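Local coordinates for 2-dehydropantoate 2-reductase (Enterococcus faecium, PDB 3WFI), which probably interconverts D-mandelate and its 2-keto acid with NADH as coenzyme, as a member of the ketopantoate reductase family, at residues F225-A230 / Y288-P293; R270-D275 / E300-K305; T193-C198 / Y258-Q263; V203-L208 / E252-H257. All blocks are in the same frame, centred on the assembly; numbering follows the deposited sequence.

Contact 1. Residues F225-A230 / Y288-P293; sequences FAKVAA and YGVATP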
# COMPACT_ATOMS: atom_id res chain seq x y z
N PHE B 225 -7.01 11.93 7.01
CA PHE B 225 -7.92 12.98 6.51
C PHE B 225 -8.34 13.94 7.64
O PHE B 225 -8.34 15.16 7.48
CB PHE B 225 -9.18 12.35 5.89
CG PHE B 225 -9.03 11.94 4.44
CD1 PHE B 225 -8.23 10.86 4.07
CD2 PHE B 225 -9.73 12.63 3.43
CE1 PHE B 225 -8.12 10.47 2.74
CE2 PHE B 225 -9.62 12.25 2.10
CZ PHE B 225 -8.82 11.16 1.76
N ALA B 226 -8.71 13.36 8.79
CA ALA B 226 -9.21 14.14 9.93
C ALA B 226 -8.15 15.04 10.58
O ALA B 226 -8.46 16.15 11.00
CB ALA B 226 -9.81 13.21 10.96
N LYS B 227 -6.91 14.54 10.67
CA LYS B 227 -5.80 15.34 11.21
C LYS B 227 -5.53 16.56 10.35
O LYS B 227 -5.32 17.66 10.86
CB LYS B 227 -4.53 14.49 11.33
CG LYS B 227 -4.39 13.74 12.62
CD LYS B 227 -3.04 13.03 12.75
CE LYS B 227 -3.00 12.16 14.02
NZ LYS B 227 -3.95 11.01 14.02
N VAL B 228 -5.55 16.36 9.04
CA VAL B 228 -5.36 17.43 8.09
C VAL B 228 -6.56 18.41 8.12
O VAL B 228 -6.37 19.64 8.12
CB VAL B 228 -5.09 16.83 6.69
CG1 VAL B 228 -5.39 17.80 5.58
CG2 VAL B 228 -3.65 16.34 6.63
N ALA B 229 -7.78 17.87 8.17
CA ALA B 229 -9.01 18.69 8.27
C ALA B 229 -9.04 19.55 9.54
O ALA B 229 -9.45 20.71 9.50
CB ALA B 229 -10.24 17.81 8.19
N ALA B 230 -8.56 18.99 10.65
CA ALA B 230 -8.50 19.74 11.91
C ALA B 230 -7.61 21.00 11.81
O ALA B 230 -7.93 22.03 12.39
CB ALA B 230 -8.02 18.84 13.04
N TYR B 288 1.42 21.06 6.37
CA TYR B 288 1.04 21.25 7.77
C TYR B 288 1.91 20.51 8.79
O TYR B 288 1.71 20.67 9.99
CB TYR B 288 -0.42 20.86 7.98
CG TYR B 288 -1.44 21.60 7.13
CD1 TYR B 288 -1.24 22.94 6.75
CD2 TYR B 288 -2.61 20.98 6.74
CE1 TYR B 288 -2.19 23.61 5.99
CE2 TYR B 288 -3.56 21.64 5.99
CZ TYR B 288 -3.34 22.96 5.62
OH TYR B 288 -4.29 23.61 4.86
N GLY B 289 2.88 19.72 8.33
CA GLY B 289 3.68 18.89 9.24
C GLY B 289 2.87 17.75 9.85
O GLY B 289 3.05 17.41 11.01
N VAL B 290 1.97 17.17 9.06
CA VAL B 290 1.11 16.09 9.51
C VAL B 290 1.44 14.84 8.69
O VAL B 290 1.37 14.86 7.46
CB VAL B 290 -0.39 16.44 9.34
CG1 VAL B 290 -1.27 15.24 9.65
CG2 VAL B 290 -0.78 17.62 10.23
N ALA B 291 1.76 13.75 9.37
CA ALA B 291 2.15 12.52 8.71
C ALA B 291 0.91 11.91 8.05
O ALA B 291 -0.12 11.80 8.68
CB ALA B 291 2.76 11.56 9.72
N THR B 292 1.02 11.56 6.77
CA THR B 292 -0.06 10.91 6.04
C THR B 292 0.44 9.68 5.25
O THR B 292 0.21 9.58 4.05
CB THR B 292 -0.75 11.88 5.06
OG1 THR B 292 0.21 12.31 4.09
CG2 THR B 292 -1.35 13.09 5.77
N PRO B 293 1.10 8.74 5.94
CA PRO B 293 1.78 7.65 5.25
C PRO B 293 0.86 6.73 4.46
O PRO B 293 1.26 6.26 3.40
CB PRO B 293 2.47 6.89 6.39
CG PRO B 293 1.66 7.23 7.60
CD PRO B 293 1.23 8.64 7.40
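V228 and V290 meet through one methyl each. V228 CG2 lies 4.0 Å from V290 CG1. The same V290 methyl also touches K227, the residue before V228, with K227 CB 3.7 Å from V290 CG1. One branch of V290 therefore rests against two consecutive residues of helix 214-231. That branch is turned opposite the backbone N of V290 (chi1 173°), which sends it to the helix. The aliphatic part of K227 passes V290 obliquely. Its chain then bends at the last torsion and takes NZ away from the loop.

V228 divides its two methyls between partners. CG2 also meets T292, where V228 CG2 and T292 CG2 are 4.1 Å apart and the side chains cross at about a right angle. CG1 faces the tyrosine instead, with V228 CG1 4.3 Å from Y288 CE2. V228 O approaches this ring obliquely.

The polar ends of the loop residues are fixed elsewhere. Y288 OH is hydrogen-bonded to E232, just past the end of helix 214-231. T292 OG1 is hydrogen-bonded to D296 in the first turn of helix 293-308. G289, the first residue past helix 278-288, has positive phi, and T292 takes the N-cap position of the next helix. The segment 288-293 is thus the connection between two helices, laid along a third. Beyond it, P293 packs on P293 of the second subunit.

No hydrogen bond joins the two segments. Methyl, methylene and ring carbons make the contact, which implies cohesion by apolar burial; the two hydroxyls are bonded to E232 and D296 outside it.

Contact 2. Residues R270-D275 / E300-K305; sequences RLTEID and ELVHAK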
# COMPACT_ATOMS: atom_id res chain seq x y z
N ARG B 270 -7.61 3.86 -17.89
CA ARG B 270 -7.37 5.30 -17.83
C ARG B 270 -6.71 5.67 -16.52
O ARG B 270 -6.90 4.99 -15.51
CB ARG B 270 -8.70 6.05 -17.92
CG ARG B 270 -9.32 6.08 -19.30
CD ARG B 270 -10.41 7.16 -19.30
NE ARG B 270 -11.44 6.83 -18.32
CZ ARG B 270 -12.43 7.63 -17.96
NH1 ARG B 270 -12.56 8.84 -18.50
NH2 ARG B 270 -13.31 7.22 -17.05
N LEU B 271 -5.96 6.77 -16.53
CA LEU B 271 -5.38 7.31 -15.32
C LEU B 271 -6.46 7.64 -14.29
O LEU B 271 -7.56 8.07 -14.65
CB LEU B 271 -4.55 8.56 -15.63
CG LEU B 271 -3.24 8.31 -16.37
CD1 LEU B 271 -2.65 9.62 -16.90
CD2 LEU B 271 -2.22 7.60 -15.48
N THR B 272 -6.12 7.44 -13.02
CA THR B 272 -7.04 7.71 -11.93
C THR B 272 -6.89 9.14 -11.42
O THR B 272 -5.93 9.83 -11.71
CB THR B 272 -6.81 6.74 -10.75
OG1 THR B 272 -5.55 7.03 -10.12
CG2 THR B 272 -6.82 5.27 -11.24
N GLU B 273 -7.88 9.56 -10.62
CA GLU B 273 -7.86 10.83 -9.92
C GLU B 273 -7.18 10.75 -8.57
O GLU B 273 -7.38 11.62 -7.73
CB GLU B 273 -9.28 11.30 -9.68
CG GLU B 273 -10.04 11.61 -10.94
CD GLU B 273 -11.34 12.32 -10.63
OE1 GLU B 273 -12.01 11.90 -9.66
OE2 GLU B 273 -11.63 13.31 -11.32
N ILE B 274 -6.34 9.73 -8.36
CA ILE B 274 -5.73 9.49 -7.05
C ILE B 274 -4.99 10.73 -6.50
O ILE B 274 -5.05 11.02 -5.29
CB ILE B 274 -4.83 8.23 -7.06
CG1 ILE B 274 -4.43 7.81 -5.65
CG2 ILE B 274 -3.60 8.44 -7.92
CD1 ILE B 274 -5.54 7.23 -4.82
N ASP B 275 -4.33 11.50 -7.37
CA ASP B 275 -3.58 12.68 -6.91
C ASP B 275 -4.49 13.78 -6.35
O ASP B 275 -4.00 14.66 -5.64
CB ASP B 275 -2.68 13.26 -8.00
CG ASP B 275 -1.55 12.35 -8.39
OD1 ASP B 275 -0.96 11.67 -7.50
OD2 ASP B 275 -1.21 12.30 -9.58
N GLU B 300 1.04 6.01 -4.07
CA GLU B 300 2.17 5.37 -4.73
C GLU B 300 1.77 4.01 -5.35
O GLU B 300 2.18 3.69 -6.46
CB GLU B 300 3.31 5.20 -3.72
CG GLU B 300 4.02 6.52 -3.41
CD GLU B 300 4.60 6.56 -2.03
OE1 GLU B 300 4.73 5.49 -1.39
OE2 GLU B 300 4.91 7.68 -1.58
N LEU B 301 0.97 3.23 -4.62
CA LEU B 301 0.55 1.92 -5.11
C LEU B 301 -0.37 2.02 -6.33
O LEU B 301 -0.21 1.25 -7.30
CB LEU B 301 -0.16 1.14 -4.01
CG LEU B 301 0.75 0.57 -2.94
CD1 LEU B 301 -0.08 0.16 -1.71
CD2 LEU B 301 1.55 -0.59 -3.49
N VAL B 302 -1.30 2.96 -6.31
CA VAL B 302 -2.22 3.14 -7.44
C VAL B 302 -1.44 3.57 -8.66
O VAL B 302 -1.68 3.07 -9.77
CB VAL B 302 -3.36 4.11 -7.10
CG1 VAL B 302 -4.15 4.49 -8.34
CG2 VAL B 302 -4.28 3.50 -6.06
N HIS B 303 -0.48 4.47 -8.48
CA HIS B 303 0.37 4.86 -9.61
C HIS B 303 1.19 3.70 -10.16
O HIS B 303 1.32 3.56 -11.39
CB HIS B 303 1.28 6.04 -9.22
CG HIS B 303 0.59 7.36 -9.17
ND1 HIS B 303 -0.33 7.77 -10.12
CD2 HIS B 303 0.68 8.37 -8.27
CE1 HIS B 303 -0.77 8.98 -9.80
NE2 HIS B 303 -0.16 9.36 -8.69
N ALA B 304 1.75 2.88 -9.28
CA ALA B 304 2.48 1.69 -9.70
C ALA B 304 1.57 0.73 -10.49
O ALA B 304 2.01 0.10 -11.46
CB ALA B 304 3.10 0.98 -8.50
N LYS B 305 0.31 0.63 -10.07
CA LYS B 305 -0.64 -0.27 -10.74
C LYS B 305 -0.98 0.29 -12.13
O LYS B 305 -1.01 -0.47 -13.11
CB LYS B 305 -1.91 -0.44 -9.92
CG LYS B 305 -2.91 -1.47 -10.48
CD LYS B 305 -2.38 -2.90 -10.42
CE LYS B 305 -3.44 -3.89 -10.88
NZ LYS B 305 -2.98 -5.29 -10.73
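I274 packs onto V302 and H303 with every carbon of its side chain in use. CB lies 4.0 Å from V302 CG1. CG1, placed opposite the backbone N (chi1 -168°), runs past V302 CB. At the tip, I274 CD1 is 4.1 Å from V302 CG2. The other branch turns to the histidine: I274 CG2 sits over one face of the H303 ring, 3.8 Å from its centroid, a CH-pi contact. T272 adds to the valine side, with OG1 3.4 Å from V302 CG1.

The ring edge is held by D275. H303 NE2 donates to D275 OD1 at 2.7 Å in a nearly straight bond (166°). The acceptor lies in the ring plane; the N-H comes from the syn side but tilted out of the carboxylate plane. H303 ND1 is hydrogen-bonded to E306, which also binds T272 OG1. Both ring nitrogens therefore face carboxylates, which would probably favour a protonated imidazole. These bonds fix the rotation of the ring.

The segment 270-275 also carries R270 and E273 of the NAD(+) site, which is empty in this chain. T272 and I274 lie against M261 of helix 260-267, and V302 touches I200 of helix 194-201. On helix 293-308, E300 forms a salt bridge with K216 of the second subunit. The cofactor-binding loop is thus docked on a helix that also takes part in the dimer contact.

Contact 3. Residues T193-C198 / Y258-Q263; sequences TMNGLC and YPSMYQ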
# COMPACT_ATOMS: atom_id res chain seq x y z
N THR B 193 -10.86 5.90 0.45
CA THR B 193 -10.78 4.56 1.00
C THR B 193 -11.25 3.52 0.01
O THR B 193 -10.49 2.65 -0.38
CB THR B 193 -11.55 4.43 2.33
OG1 THR B 193 -12.89 4.92 2.18
CG2 THR B 193 -10.85 5.20 3.41
N MET B 194 -12.51 3.61 -0.41
CA MET B 194 -13.10 2.59 -1.28
C MET B 194 -12.38 2.50 -2.62
O MET B 194 -12.04 1.40 -3.07
CB MET B 194 -14.59 2.88 -1.52
CG MET B 194 -15.47 2.83 -0.27
SD MET B 194 -15.40 1.25 0.62
CE MET B 194 -14.35 1.71 2.00
N ASN B 195 -12.11 3.65 -3.22
CA ASN B 195 -11.51 3.72 -4.55
C ASN B 195 -10.13 3.04 -4.63
O ASN B 195 -9.96 2.07 -5.37
CB ASN B 195 -11.40 5.16 -5.02
CG ASN B 195 -12.68 5.67 -5.65
OD1 ASN B 195 -13.32 4.98 -6.46
ND2 ASN B 195 -13.06 6.89 -5.30
N GLY B 196 -9.15 3.58 -3.89
CA GLY B 196 -7.79 3.04 -3.90
C GLY B 196 -7.67 1.59 -3.46
O GLY B 196 -6.98 0.80 -4.12
N LEU B 197 -8.34 1.24 -2.36
CA LEU B 197 -8.26 -0.12 -1.82
C LEU B 197 -8.85 -1.15 -2.75
O LEU B 197 -8.26 -2.21 -2.96
CB LEU B 197 -8.93 -0.21 -0.43
CG LEU B 197 -8.26 0.62 0.67
CD1 LEU B 197 -9.10 0.61 1.93
CD2 LEU B 197 -6.83 0.16 0.96
N CYS B 198 -10.01 -0.84 -3.35
CA CYS B 198 -10.64 -1.80 -4.29
C CYS B 198 -9.80 -1.94 -5.55
O CYS B 198 -9.66 -3.04 -6.08
CB CYS B 198 -12.04 -1.34 -4.67
SG CYS B 198 -13.23 -1.53 -3.36
N TYR B 258 -18.21 -2.00 -8.12
CA TYR B 258 -16.80 -1.63 -8.16
C TYR B 258 -16.74 -0.10 -8.25
O TYR B 258 -17.42 0.49 -9.09
CB TYR B 258 -16.09 -2.26 -9.35
CG TYR B 258 -15.91 -3.75 -9.24
CD1 TYR B 258 -14.72 -4.30 -8.73
CD2 TYR B 258 -16.91 -4.63 -9.64
CE1 TYR B 258 -14.54 -5.66 -8.62
CE2 TYR B 258 -16.75 -6.01 -9.53
CZ TYR B 258 -15.56 -6.51 -9.03
OH TYR B 258 -15.38 -7.87 -8.92
N PRO B 259 -15.92 0.54 -7.40
CA PRO B 259 -15.96 2.01 -7.34
C PRO B 259 -15.38 2.67 -8.59
O PRO B 259 -14.66 2.02 -9.35
CB PRO B 259 -15.13 2.33 -6.09
CG PRO B 259 -14.23 1.16 -5.90
CD PRO B 259 -14.99 -0.03 -6.41
N SER B 260 -15.67 3.95 -8.79
CA SER B 260 -15.28 4.67 -10.01
C SER B 260 -13.79 4.54 -10.36
O SER B 260 -13.44 4.41 -11.54
CB SER B 260 -15.65 6.15 -9.91
OG SER B 260 -14.84 6.84 -8.97
N MET B 261 -12.91 4.57 -9.36
CA MET B 261 -11.46 4.46 -9.62
C MET B 261 -11.09 3.12 -10.22
O MET B 261 -10.23 3.04 -11.11
CB MET B 261 -10.63 4.70 -8.35
CG MET B 261 -9.12 4.71 -8.61
SD MET B 261 -8.16 5.26 -7.19
CE MET B 261 -8.73 6.95 -7.01
N TYR B 262 -11.74 2.06 -9.74
CA TYR B 262 -11.59 0.73 -10.31
C TYR B 262 -12.06 0.71 -11.77
O TYR B 262 -11.40 0.12 -12.62
CB TYR B 262 -12.37 -0.29 -9.47
CG TYR B 262 -12.22 -1.72 -9.91
CD1 TYR B 262 -11.38 -2.59 -9.23
CD2 TYR B 262 -12.93 -2.22 -10.99
CE1 TYR B 262 -11.24 -3.90 -9.62
CE2 TYR B 262 -12.80 -3.54 -11.40
CZ TYR B 262 -11.95 -4.37 -10.71
OH TYR B 262 -11.79 -5.67 -11.10
N GLN B 263 -13.20 1.34 -12.04
CA GLN B 263 -13.72 1.47 -13.41
C GLN B 263 -12.74 2.22 -14.30
O GLN B 263 -12.46 1.79 -15.41
CB GLN B 263 -15.08 2.18 -13.41
CG GLN B 263 -16.13 1.41 -12.63
CD GLN B 263 -17.51 2.00 -12.71
OE1 GLN B 263 -17.72 3.08 -13.27
NE2 GLN B 263 -18.48 1.29 -12.15
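The N-terminus of helix 260-267 meets helix 194-201 here, through N195. N195 OD1 accepts M261 N at 3.0 Å (163°), with the donor well above the carbonyl plane, 49° out of it. The N-cap position itself is P259, which has no side-chain oxygen to do this. P259 packs on the same amide, with its CB 3.2 Å from N195 OD1. N195 ND2 is hydrogen-bonded to N191 O, so both ends of the amide are held.

M261 also packs on N195, its CB against N195 CB and OD1. The extended chi1 and chi2 carry M261 SD to 3.8 Å from G196 N. The bend at chi3 then turns CE to N195 CB.

Further along the helix, C198 CB meets P259 CG at 3.5 Å. C198 O lies at the edge of the Y262 ring, 3.6 Å from Y262 CD1. One face of that ring is covered by Y258, and Y262 OH is hydrogen-bonded to D202.

The side chain of M261 is about 5 Å from that of E273, a residue of the NAD(+) site, empty in this chain. The arrangement is a helix N-terminus whose first-turn amide is bonded by an asparagine of a neighbouring helix, within the helical C-terminal domain of the ketopantoate reductase family.

Contact 4. Residues V203-L208 / E252-H257; sequences VNMAEL and ETIGLH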
# COMPACT_ATOMS: atom_id res chain seq x y z
N VAL B 203 -11.07 -5.94 -5.93
CA VAL B 203 -12.27 -6.40 -5.24
C VAL B 203 -13.35 -5.35 -5.39
O VAL B 203 -13.05 -4.18 -5.58
CB VAL B 203 -12.00 -6.65 -3.72
CG1 VAL B 203 -11.13 -7.88 -3.51
CG2 VAL B 203 -11.36 -5.44 -3.05
N ASN B 204 -14.61 -5.77 -5.31
CA ASN B 204 -15.69 -4.80 -5.16
C ASN B 204 -15.75 -4.37 -3.70
O ASN B 204 -15.00 -4.87 -2.87
CB ASN B 204 -17.05 -5.35 -5.68
CG ASN B 204 -17.53 -6.58 -4.94
OD1 ASN B 204 -17.19 -6.80 -3.78
ND2 ASN B 204 -18.32 -7.39 -5.60
N MET B 205 -16.66 -3.46 -3.37
CA MET B 205 -16.69 -2.91 -2.03
C MET B 205 -17.13 -3.94 -0.99
O MET B 205 -16.59 -3.98 0.12
CB MET B 205 -17.54 -1.64 -1.99
CG MET B 205 -16.76 -0.48 -2.61
SD MET B 205 -17.67 1.04 -2.83
CE MET B 205 -18.68 0.64 -4.25
N ALA B 206 -18.09 -4.79 -1.35
CA ALA B 206 -18.50 -5.88 -0.48
C ALA B 206 -17.35 -6.84 -0.18
O ALA B 206 -17.18 -7.27 0.96
CB ALA B 206 -19.67 -6.64 -1.07
N GLU B 207 -16.56 -7.20 -1.19
CA GLU B 207 -15.43 -8.11 -0.97
C GLU B 207 -14.34 -7.44 -0.11
O GLU B 207 -13.70 -8.08 0.73
CB GLU B 207 -14.87 -8.63 -2.29
CG GLU B 207 -15.80 -9.53 -3.11
CD GLU B 207 -15.36 -9.75 -4.55
OE1 GLU B 207 -14.71 -8.86 -5.16
OE2 GLU B 207 -15.69 -10.83 -5.11
N LEU B 208 -14.13 -6.14 -0.31
CA LEU B 208 -13.20 -5.42 0.56
C LEU B 208 -13.66 -5.54 2.02
O LEU B 208 -12.86 -5.86 2.91
CB LEU B 208 -13.11 -3.96 0.12
CG LEU B 208 -12.31 -3.02 1.02
CD1 LEU B 208 -10.85 -3.47 1.14
CD2 LEU B 208 -12.42 -1.61 0.49
N GLU B 252 -26.27 -5.59 -0.16
CA GLU B 252 -27.68 -5.33 -0.49
C GLU B 252 -27.90 -3.94 -1.10
O GLU B 252 -28.90 -3.73 -1.80
CB GLU B 252 -28.56 -5.52 0.74
CG GLU B 252 -28.54 -6.94 1.27
CD GLU B 252 -29.61 -7.22 2.31
OE1 GLU B 252 -30.31 -6.29 2.74
OE2 GLU B 252 -29.74 -8.40 2.70
N THR B 253 -27.00 -3.00 -0.83
CA THR B 253 -27.10 -1.65 -1.39
C THR B 253 -26.09 -1.44 -2.52
O THR B 253 -26.40 -1.69 -3.69
CB THR B 253 -26.92 -0.57 -0.30
OG1 THR B 253 -25.64 -0.70 0.32
CG2 THR B 253 -28.01 -0.69 0.76
N ILE B 254 -24.88 -1.02 -2.16
CA ILE B 254 -23.84 -0.60 -3.09
C ILE B 254 -22.62 -1.54 -3.12
O ILE B 254 -21.74 -1.40 -3.98
CB ILE B 254 -23.43 0.86 -2.72
CG1 ILE B 254 -22.26 1.40 -3.54
CG2 ILE B 254 -23.07 0.97 -1.24
CD1 ILE B 254 -22.18 2.92 -3.51
N GLY B 255 -22.56 -2.50 -2.20
CA GLY B 255 -21.38 -3.35 -2.04
C GLY B 255 -20.91 -4.11 -3.27
O GLY B 255 -19.71 -4.31 -3.47
N LEU B 256 -21.86 -4.56 -4.09
CA LEU B 256 -21.50 -5.34 -5.29
C LEU B 256 -20.89 -4.45 -6.37
O LEU B 256 -20.34 -4.97 -7.32
CB LEU B 256 -22.69 -6.14 -5.84
CG LEU B 256 -23.03 -7.53 -5.28
CD1 LEU B 256 -22.43 -7.77 -3.91
CD2 LEU B 256 -24.53 -7.82 -5.27
N HIS B 257 -21.02 -3.14 -6.23
CA HIS B 257 -20.46 -2.17 -7.17
C HIS B 257 -18.91 -2.04 -6.99
O HIS B 257 -18.38 -2.11 -5.87
CB HIS B 257 -21.27 -0.86 -6.99
CG HIS B 257 -20.87 0.30 -7.86
ND1 HIS B 257 -20.47 1.52 -7.35
CD2 HIS B 257 -20.91 0.45 -9.20
CE1 HIS B 257 -20.24 2.36 -8.34
NE2 HIS B 257 -20.49 1.73 -9.48
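A206 and G255 come unusually close, with their CA atoms 4.1 Å apart. G255 has no side chain to hold the backbones apart. A206 N donates to G255 O at 2.7 Å (163°), with the donor tilted from the carbonyl plane. A206 CB lies against the same oxygen. One residue earlier, M205 N makes a weak bond to H257 O at 3.3 Å. Two amides at the start of helix 205-209 are thus met by carbonyls of the loop 252-257. The loop makes a type I turn from I254 to H257, closed by H257 N to I254 O.

M205 reaches I254 and H257. Its chain bends at chi3 (-76°) and brings CE over the loop, 3.7 Å from I254 CG1. The same methyl lies 3.2 Å from H257 O and approaches the H257 ring obliquely. The middle of the side chain packs on M194 and C198 of helix 194-201. A206 CB meets L256 CD1 at 4.1 Å.

N204 packs its side chain on the carbonyls of G255 and L256. Its CG sits between the backbone N and the carbonyl carbon, which turns OD1 back to the helix. E207 N donates to N204 OD1 at 2.7 Å, nearly along the C=O axis, and N204 N donates to E207 OE1 at 3.1 Å. This pair is a capping box, a common N-terminal helix cap, joined by carbonyls from a beta turn.

Overall arrangement
All four contacts lie in the helical C-terminal part of the chain. Contacts 3 and 4 are about 10 Å apart between centres and touch: C198 O and V203 N, 3.2 Å apart, probably form a hydrogen bond. Contacts 2 and 3 are about 11 Å apart between centres and touch through M261 of contact 3, whose CG is 3.5 Å from T272 CG2 of contact 2. These three run continuously from the turn at 252-257 to helix 293-308. Contact 1 stands about 21 Å from contact 2 between centres, away from the NAD(+) site, which is empty in this chain. Contact 2 holds R270 and E273 of that site; its T272 side chain is about 12 Å from K79's.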